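Local coordinates for protein COG3291: FOG: PKD repeat (Clostridium thermocellum, PDB 1WMX) that is the family 30 carbohydrate-binding module of the multidomain protein CelJ, probably a cellulase, and probably binds cellulosic polysaccharide, at residues E88-G93 / W171-K176; D99-F104 / D118-I123. All coordinates share one frame; numbering follows the deposited sequence.

Of the strands paired here, 86-93 is the first met from the N terminus; it passes into strand 101-106, which folds back through a long loop onto strand 118-122. Interaction 2 (99-104 with 118-123) closes this local hairpin at the edge of a five-stranded antiparallel sheet. Much later, strand 168-178 returns to pair with 86-93, so interaction 1 closes a far larger loop that contains the whole hairpin. Interaction 1 thereby joins two strands of the other antiparallel sheet. The two contacts, with centres about 14 Å apart, meet through side chains: Phe172 CZ lies 3.4 Å from Phe100 CZ, and Phe89 and Ile91 both reach Ile123, packing the sheets together.

Interaction 1 (E88-G93 / W171-K176); sequences EFDIKG and WFSDIK
A beta bulge interrupts the antiparallel pairing of strand 86-93 with strand 168-178, in one of the two sheets of this carbohydrate-binding module. Glu88 and Lys176 form a hydrogen-bonded pair, with Glu88 N 2.8 Å from Lys176 O and a reciprocal bond from Lys176 N to Glu88 O. The register then slips by one residue, and the next pair is Asp90 with Ser173, where Asp90 N meets Ser173 O at 3.0 Å. Asp174 and Ile175 occupy the extra length as the chain turns a corner. Beyond the bulge, Trp171 N donates to Lys92 O at 3.1 Å; that carbonyl oxygen also lies at the indole edge, in its plane.

Phe89 and Phe172 extend alongside each other, their planes inclined at 58° and Phe89 CD1 3.8 Å from Phe172 CD2. Ile91 CD1 sits over one face of the Phe172 ring, while Ile175 CG1 packs 3.7 Å from Phe89 CB. Phe172 also stacks on Phe160 of the facing sheet. Among the polar ends, Glu88 OE1 bonds to Thr178 and Trp171 NE1 to Asp40. Lys176 folds at its second and fourth torsions (72° and -57°), which lays CE against Glu88 CB. Paired amides thus bind the strands on both sides of the bulge, while Phe89, Ile91 and Phe172 pack into the buried interior facing the other sheet.

Interaction 2 (D99-F104 / D118-I123); sequences DFVIGF and DVTTVI
Four backbone hydrogen bonds join strand 101-106 to strand 118-122 as an antiparallel hairpin, and a fifth continues the pairing beyond them. Ile102 N reaches Thr121 O at 2.8 Å, nearly straight at both donor and acceptor, and Thr121 N returns a more bent bond to Ile102 O. Phe104 and Val119 form the next hydrogen-bonded pair, with Val119 N 2.8 Å from Phe104 O. At the other end the fifth bond runs from Ile123 N to Phe100 O at 3.2 Å. The Asp99 carboxylate is held at this end: OD1 accepts a hydrogen bond from Ser124 N, and OD2 forms a salt bridge with Arg163. Asp118, at the opposite end, pairs with Arg105.

Between the two hydrogen-bonded pairs, Gly103 faces Thr120. Gly103 CA comes within 3.0 Å of Val119 O, a tight CA-H...O approach with no room for a beta carbon. On the same side of the hairpin as Ile102, Thr121 CG2 lies against Ile102 CG2, 4.0 Å away.

Ile123 supplies the main apolar contact with Phe100. Its CG2 stands over the centre of the Phe100 ring, 4.2 Å from the centroid and 6° off the normal, in a CH-pi contact. The other branch, which chi1 of -172° sets opposite the backbone N, runs on to put CD1 3.7 Å from Phe100 CZ. Farther along, Phe104 CB packs against Val119 CG2, and helix 140-143 covers both residues through Leu143. Val101 CG1 instead meets Thr120 CB at 3.6 Å. Backbone bonds therefore set the register, while Ile102 and Ile123 meet strand 86-93 of the other sheet and Phe100 meets Phe172 of strand 168-178.

Interaction 1 (E88-G93 / W171-K176)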
ATOM      1  N   GLU B  88      -2.209  -4.774  20.963  1.00 34.88           N
ATOM      2  CA  GLU B  88      -3.317  -4.584  21.897  1.00 34.39           C
ATOM      3  C   GLU B  88      -3.694  -3.116  22.017  1.00 33.67           C
ATOM      4  O   GLU B  88      -2.868  -2.220  21.818  1.00 32.21           O
ATOM      5  CB  GLU B  88      -2.934  -5.132  23.267  1.00 36.96           C
ATOM      6  CG  GLU B  88      -2.424  -6.574  23.206  1.00 40.91           C
ATOM      7  CD  GLU B  88      -2.202  -7.180  24.580  1.00 43.02           C
ATOM      8  OE1 GLU B  88      -1.355  -8.118  24.724  1.00 44.83           O
ATOM      9  OE2 GLU B  88      -2.867  -6.743  25.574  1.00 43.84           O
ATOM     10  N   PHE B  89      -4.959  -2.917  22.342  1.00 32.99           N
ATOM     11  CA  PHE B  89      -5.531  -1.582  22.509  1.00 33.42           C
ATOM     12  C   PHE B  89      -6.981  -1.703  22.984  1.00 34.14           C
ATOM     13  O   PHE B  89      -7.608  -2.757  22.873  1.00 34.98           O
ATOM     14  CB  PHE B  89      -5.488  -0.835  21.157  1.00 32.54           C
ATOM     15  CG  PHE B  89      -6.264  -1.541  20.040  1.00 31.69           C
ATOM     16  CD1 PHE B  89      -7.638  -1.335  19.897  1.00 32.86           C
ATOM     17  CD2 PHE B  89      -5.606  -2.396  19.153  1.00 32.92           C
ATOM     18  CE1 PHE B  89      -8.348  -1.983  18.877  1.00 31.53           C
ATOM     19  CE2 PHE B  89      -6.316  -3.045  18.134  1.00 30.45           C
ATOM     20  CZ  PHE B  89      -7.686  -2.838  17.998  1.00 30.32           C
ATOM     21  N   ASP B  90      -7.497  -0.624  23.526  1.00 35.25           N
ATOM     22  CA  ASP B  90      -8.894  -0.579  23.956  1.00 35.48           C
ATOM     23  C   ASP B  90      -9.586   0.317  22.968  1.00 35.57           C
ATOM     24  O   ASP B  90      -8.980   1.259  22.458  1.00 37.07           O
ATOM     25  CB  ASP B  90      -9.019  -0.020  25.364  1.00 35.70           C
ATOM     26  CG  ASP B  90      -8.257  -0.831  26.368  1.00 36.01           C
ATOM     27  OD1 ASP B  90      -7.218  -0.333  26.903  1.00 33.77           O
ATOM     28  OD2 ASP B  90      -8.666  -2.002  26.657  1.00 38.29           O
ATOM     29  N   ILE B  91     -10.835   0.026  22.696  1.00 36.53           N
ATOM     30  CA  ILE B  91     -11.601   0.815  21.730  1.00 36.56           C
ATOM     31  C   ILE B  91     -13.087   0.819  22.094  1.00 38.35           C
ATOM     32  O   ILE B  91     -13.561  -0.034  22.846  1.00 38.52           O
ATOM     33  CB  ILE B  91     -11.436   0.204  20.333  1.00 35.51           C
ATOM     34  CG1 ILE B  91     -12.114   1.065  19.252  1.00 34.91           C
ATOM     35  CG2 ILE B  91     -12.038  -1.206  20.270  1.00 35.73           C
ATOM     36  CD1 ILE B  91     -11.967   0.508  17.830  1.00 32.89           C
ATOM     37  N   LYS B  92     -13.781   1.797  21.546  1.00 39.58           N
ATOM     38  CA  LYS B  92     -15.231   1.968  21.732  1.00 40.58           C
ATOM     39  C   LYS B  92     -15.716   2.887  20.622  1.00 40.55           C
ATOM     40  O   LYS B  92     -15.064   3.879  20.292  1.00 39.65           O
ATOM     41  CB  LYS B  92     -15.536   2.550  23.120  1.00 41.42           C
ATOM     42  CG  LYS B  92     -15.506   4.066  23.195  1.00 43.45           C
ATOM     43  CD  LYS B  92     -16.081   4.572  24.511  1.00 44.56           C
ATOM     44  CE  LYS B  92     -16.162   6.088  24.570  1.00 45.52           C
ATOM     45  NZ  LYS B  92     -16.774   6.579  25.817  1.00 47.29           N
ATOM     46  N   GLY B  93     -16.852   2.545  20.047  1.00 40.88           N
ATOM     47  CA  GLY B  93     -17.411   3.323  18.929  1.00 42.51           C
ATOM     48  C   GLY B  93     -18.466   4.321  19.387  1.00 43.71           C
ATOM     49  O   GLY B  93     -18.983   4.248  20.501  1.00 42.77           O
ATOM     50  N   TRP B 171     -12.570   5.531  19.381  1.00 31.50           N
ATOM     51  CA  TRP B 171     -11.550   6.092  20.238  1.00 30.79           C
ATOM     52  C   TRP B 171     -10.637   4.948  20.648  1.00 30.42           C
ATOM     53  O   TRP B 171     -11.108   3.858  20.958  1.00 28.87           O
ATOM     54  CB  TRP B 171     -12.216   6.723  21.461  1.00 32.04           C
ATOM     55  CG  TRP B 171     -12.939   8.001  21.151  1.00 32.53           C
ATOM     56  CD1 TRP B 171     -12.422   9.272  21.204  1.00 31.28           C
ATOM     57  CD2 TRP B 171     -14.302   8.143  20.732  1.00 31.74           C
ATOM     58  NE1 TRP B 171     -13.381  10.187  20.855  1.00 30.79           N
ATOM     59  CE2 TRP B 171     -14.545   9.525  20.559  1.00 31.31           C
ATOM     60  CE3 TRP B 171     -15.343   7.237  20.488  1.00 32.20           C
ATOM     61  CZ2 TRP B 171     -15.789  10.027  20.151  1.00 31.73           C
ATOM     62  CZ3 TRP B 171     -16.582   7.731  20.080  1.00 31.45           C
ATOM     63  CH2 TRP B 171     -16.792   9.115  19.916  1.00 31.84           C
ATOM     64  N   PHE B 172      -9.332   5.188  20.623  1.00 30.72           N
ATOM     65  CA  PHE B 172      -8.370   4.160  20.997  1.00 30.35           C
ATOM     66  C   PHE B 172      -7.704   4.547  22.309  1.00 30.85           C
ATOM     67  O   PHE B 172      -7.653   5.717  22.682  1.00 33.47           O
ATOM     68  CB  PHE B 172      -7.268   3.991  19.930  1.00 30.59           C
ATOM     69  CG  PHE B 172      -7.749   3.448  18.599  1.00 32.33           C
ATOM     70  CD1 PHE B 172      -8.310   4.292  17.642  1.00 31.73           C
ATOM     71  CD2 PHE B 172      -7.601   2.095  18.290  1.00 34.67           C
ATOM     72  CE1 PHE B 172      -8.710   3.799  16.386  1.00 33.90           C
ATOM     73  CE2 PHE B 172      -7.998   1.589  17.045  1.00 34.24           C
ATOM     74  CZ  PHE B 172      -8.555   2.450  16.088  1.00 32.83           C
ATOM     75  N   SER B 173      -7.173   3.554  22.997  1.00 31.24           N
ATOM     76  CA  SER B 173      -6.482   3.790  24.250  1.00 30.46           C
ATOM     77  C   SER B 173      -5.406   2.730  24.421  1.00 29.50           C
ATOM     78  O   SER B 173      -5.549   1.612  23.933  1.00 29.01           O
ATOM     79  CB  SER B 173      -7.474   3.715  25.420  1.00 31.95           C
ATOM     80  OG  SER B 173      -6.802   3.868  26.659  1.00 29.76           O
ATOM     81  N   ASP B 174      -4.319   3.094  25.086  1.00 30.36           N
ATOM     82  CA  ASP B 174      -3.244   2.154  25.366  1.00 30.48           C
ATOM     83  C   ASP B 174      -2.882   1.248  24.189  1.00 31.16           C
ATOM     84  O   ASP B 174      -2.927   0.023  24.309  1.00 30.99           O
ATOM     85  CB  ASP B 174      -3.654   1.280  26.564  1.00 32.68           C
ATOM     86  CG  ASP B 174      -2.473   0.626  27.253  1.00 33.34           C
ATOM     87  OD1 ASP B 174      -2.695  -0.313  28.048  1.00 38.06           O
ATOM     88  OD2 ASP B 174      -1.324   1.050  27.022  1.00 33.02           O
ATOM     89  N   ILE B 175      -2.523   1.842  23.055  1.00 31.27           N
ATOM     90  CA  ILE B 175      -2.151   1.052  21.891  1.00 32.30           C
ATOM     91  C   ILE B 175      -0.685   0.612  22.001  1.00 33.83           C
ATOM     92  O   ILE B 175       0.219   1.445  22.124  1.00 33.53           O
ATOM     93  CB  ILE B 175      -2.314   1.852  20.574  1.00 32.57           C
ATOM     94  CG1 ILE B 175      -3.739   2.402  20.450  1.00 31.99           C
ATOM     95  CG2 ILE B 175      -2.020   0.944  19.381  1.00 31.01           C
ATOM     96  CD1 ILE B 175      -3.943   3.291  19.239  1.00 30.06           C
ATOM     97  N   LYS B 176      -0.445  -0.696  21.966  1.00 33.55           N
ATOM     98  CA  LYS B 176       0.923  -1.195  22.031  1.00 34.56           C
ATOM     99  C   LYS B 176       1.153  -2.603  21.504  1.00 33.43           C
ATOM    100  O   LYS B 176       0.216  -3.326  21.170  1.00 30.75           O
ATOM    101  CB  LYS B 176       1.485  -1.057  23.447  1.00 36.88           C
ATOM    102  CG  LYS B 176       0.530  -1.390  24.565  1.00 37.96           C
ATOM    103  CD  LYS B 176       0.254  -2.856  24.670  1.00 39.64           C
ATOM    104  CE  LYS B 176      -0.660  -3.123  25.853  1.00 41.79           C
ATOM    105  NZ  LYS B 176      -0.058  -2.603  27.108  1.00 41.67           N
TER

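Interaction 2 (D99-F104 / D118-I123)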
ATOM      1  N   ASP B  99     -16.236  -0.396  11.601  1.00 41.42           N
ATOM      2  CA  ASP B  99     -15.241  -1.327  11.059  1.00 41.29           C
ATOM      3  C   ASP B  99     -14.326  -0.603  10.069  1.00 39.74           C
ATOM      4  O   ASP B  99     -14.736   0.343   9.393  1.00 39.37           O
ATOM      5  CB  ASP B  99     -15.947  -2.488  10.362  1.00 44.10           C
ATOM      6  CG  ASP B  99     -14.997  -3.612  10.010  1.00 46.76           C
ATOM      7  OD1 ASP B  99     -14.143  -4.003  10.872  1.00 48.70           O
ATOM      8  OD2 ASP B  99     -15.061  -4.148   8.857  1.00 50.13           O
ATOM      9  N   PHE B 100     -13.087  -1.067  10.007  1.00 38.26           N
ATOM     10  CA  PHE B 100     -12.078  -0.479   9.113  1.00 36.14           C
ATOM     11  C   PHE B 100     -10.851  -1.393   9.044  1.00 35.96           C
ATOM     12  O   PHE B 100     -10.735  -2.367   9.789  1.00 37.07           O
ATOM     13  CB  PHE B 100     -11.673   0.910   9.633  1.00 35.15           C
ATOM     14  CG  PHE B 100     -11.310   0.918  11.111  1.00 33.71           C
ATOM     15  CD1 PHE B 100     -10.051   0.484  11.522  1.00 33.39           C
ATOM     16  CD2 PHE B 100     -12.236   1.358  12.062  1.00 32.63           C
ATOM     17  CE1 PHE B 100      -9.715   0.478  12.879  1.00 32.70           C
ATOM     18  CE2 PHE B 100     -11.904   1.352  13.423  1.00 32.59           C
ATOM     19  CZ  PHE B 100     -10.642   0.910  13.832  1.00 32.80           C
ATOM     20  N   VAL B 101      -9.944  -1.071   8.140  1.00 34.92           N
ATOM     21  CA  VAL B 101      -8.727  -1.871   7.961  1.00 34.41           C
ATOM     22  C   VAL B 101      -7.666  -1.484   8.988  1.00 33.91           C
ATOM     23  O   VAL B 101      -7.487  -0.313   9.314  1.00 34.95           O
ATOM     24  CB  VAL B 101      -8.151  -1.663   6.576  1.00 34.18           C
ATOM     25  CG1 VAL B 101      -6.913  -2.538   6.355  1.00 35.44           C
ATOM     26  CG2 VAL B 101      -9.175  -1.998   5.496  1.00 34.65           C
ATOM     27  N   ILE B 102      -6.971  -2.487   9.487  1.00 33.15           N
ATOM     28  CA  ILE B 102      -5.909  -2.278  10.477  1.00 33.72           C
ATOM     29  C   ILE B 102      -4.760  -3.235  10.173  1.00 33.10           C
ATOM     30  O   ILE B 102      -4.980  -4.404   9.846  1.00 32.81           O
ATOM     31  CB  ILE B 102      -6.449  -2.537  11.894  1.00 32.78           C
ATOM     32  CG1 ILE B 102      -5.361  -2.305  12.957  1.00 34.12           C
ATOM     33  CG2 ILE B 102      -6.970  -3.967  12.052  1.00 34.33           C
ATOM     34  CD1 ILE B 102      -5.893  -2.242  14.390  1.00 31.61           C
ATOM     35  N   GLY B 103      -3.537  -2.731  10.275  1.00 32.25           N
ATOM     36  CA  GLY B 103      -2.351  -3.562   9.998  1.00 30.73           C
ATOM     37  C   GLY B 103      -1.048  -2.799  10.245  1.00 30.83           C
ATOM     38  O   GLY B 103      -1.014  -1.824  10.994  1.00 29.99           O
ATOM     39  N   PHE B 104       0.012  -3.278   9.596  1.00 30.26           N
ATOM     40  CA  PHE B 104       1.355  -2.675   9.710  1.00 29.49           C
ATOM     41  C   PHE B 104       1.979  -2.484   8.322  1.00 29.75           C
ATOM     42  O   PHE B 104       1.568  -3.105   7.343  1.00 26.67           O
ATOM     43  CB  PHE B 104       2.273  -3.575  10.538  1.00 29.14           C
ATOM     44  CG  PHE B 104       1.858  -3.658  11.996  1.00 29.96           C
ATOM     45  CD1 PHE B 104       2.336  -2.719  12.916  1.00 30.44           C
ATOM     46  CD2 PHE B 104       0.997  -4.669  12.418  1.00 30.22           C
ATOM     47  CE1 PHE B 104       1.944  -2.791  14.258  1.00 30.70           C
ATOM     48  CE2 PHE B 104       0.603  -4.742  13.754  1.00 29.88           C
ATOM     49  CZ  PHE B 104       1.075  -3.802  14.677  1.00 30.52           C
ATOM     50  N   ASP B 118       2.474  -3.451   3.166  1.00 31.82           N
ATOM     51  CA  ASP B 118       1.532  -3.491   4.297  1.00 34.47           C
ATOM     52  C   ASP B 118       0.891  -4.870   4.478  1.00 36.30           C
ATOM     53  O   ASP B 118       0.623  -5.581   3.514  1.00 38.03           O
ATOM     54  CB  ASP B 118       0.382  -2.504   4.063  1.00 36.66           C
ATOM     55  CG  ASP B 118       0.854  -1.115   3.697  1.00 38.21           C
ATOM     56  OD1 ASP B 118       0.027  -0.283   3.206  1.00 36.35           O
ATOM     57  OD2 ASP B 118       2.069  -0.797   3.885  1.00 40.40           O
ATOM     58  N   VAL B 119       0.669  -5.225   5.732  1.00 36.16           N
ATOM     59  CA  VAL B 119      -0.036  -6.471   6.094  1.00 36.97           C
ATOM     60  C   VAL B 119      -1.280  -5.982   6.795  1.00 37.47           C
ATOM     61  O   VAL B 119      -1.197  -5.171   7.723  1.00 37.77           O
ATOM     62  CB  VAL B 119       0.802  -7.378   7.007  1.00 37.04           C
ATOM     63  CG1 VAL B 119       1.999  -7.973   6.265  1.00 36.86           C
ATOM     64  CG2 VAL B 119       1.328  -6.631   8.237  1.00 37.43           C
ATOM     65  N   THR B 120      -2.434  -6.458   6.362  1.00 37.50           N
ATOM     66  CA  THR B 120      -3.691  -5.959   6.940  1.00 37.53           C
ATOM     67  C   THR B 120      -4.761  -7.017   7.209  1.00 38.64           C
ATOM     68  O   THR B 120      -4.669  -8.164   6.786  1.00 40.29           O
ATOM     69  CB  THR B 120      -4.306  -4.965   5.975  1.00 37.06           C
ATOM     70  OG1 THR B 120      -4.622  -5.626   4.750  1.00 39.26           O
ATOM     71  CG2 THR B 120      -3.356  -3.816   5.664  1.00 36.16           C
ATOM     72  N   THR B 121      -5.765  -6.558   7.927  1.00 39.35           N
ATOM     73  CA  THR B 121      -6.944  -7.348   8.301  1.00 39.80           C
ATOM     74  C   THR B 121      -8.012  -6.357   8.737  1.00 40.14           C
ATOM     75  O   THR B 121      -7.736  -5.169   8.916  1.00 41.54           O
ATOM     76  CB  THR B 121      -6.611  -8.323   9.444  1.00 39.50           C
ATOM     77  OG1 THR B 121      -7.784  -9.049   9.813  1.00 41.97           O
ATOM     78  CG2 THR B 121      -6.087  -7.610  10.686  1.00 39.92           C
ATOM     79  N   VAL B 122      -9.230  -6.825   8.899  1.00 39.85           N
ATOM     80  CA  VAL B 122     -10.312  -5.936   9.345  1.00 39.07           C
ATOM     81  C   VAL B 122     -10.455  -6.114  10.844  1.00 40.21           C
ATOM     82  O   VAL B 122     -10.365  -7.227  11.370  1.00 39.66           O
ATOM     83  CB  VAL B 122     -11.613  -6.263   8.632  1.00 39.35           C
ATOM     84  CG1 VAL B 122     -11.477  -6.054   7.123  1.00 40.29           C
ATOM     85  CG2 VAL B 122     -12.055  -7.706   8.874  1.00 39.73           C
ATOM     86  N   ILE B 123     -10.675  -5.019  11.531  1.00 40.87           N
ATOM     87  CA  ILE B 123     -10.775  -5.060  12.985  1.00 42.14           C
ATOM     88  C   ILE B 123     -11.977  -5.910  13.460  1.00 42.66           C
ATOM     89  O   ILE B 123     -11.948  -6.488  14.556  1.00 42.84           O
ATOM     90  CB  ILE B 123     -10.891  -3.655  13.551  1.00 41.44           C
ATOM     91  CG1 ILE B 123     -10.794  -3.686  15.079  1.00 42.37           C
ATOM     92  CG2 ILE B 123     -12.203  -2.984  13.150  1.00 42.25           C
ATOM     93  CD1 ILE B 123     -10.570  -2.323  15.707  1.00 43.52           C
TER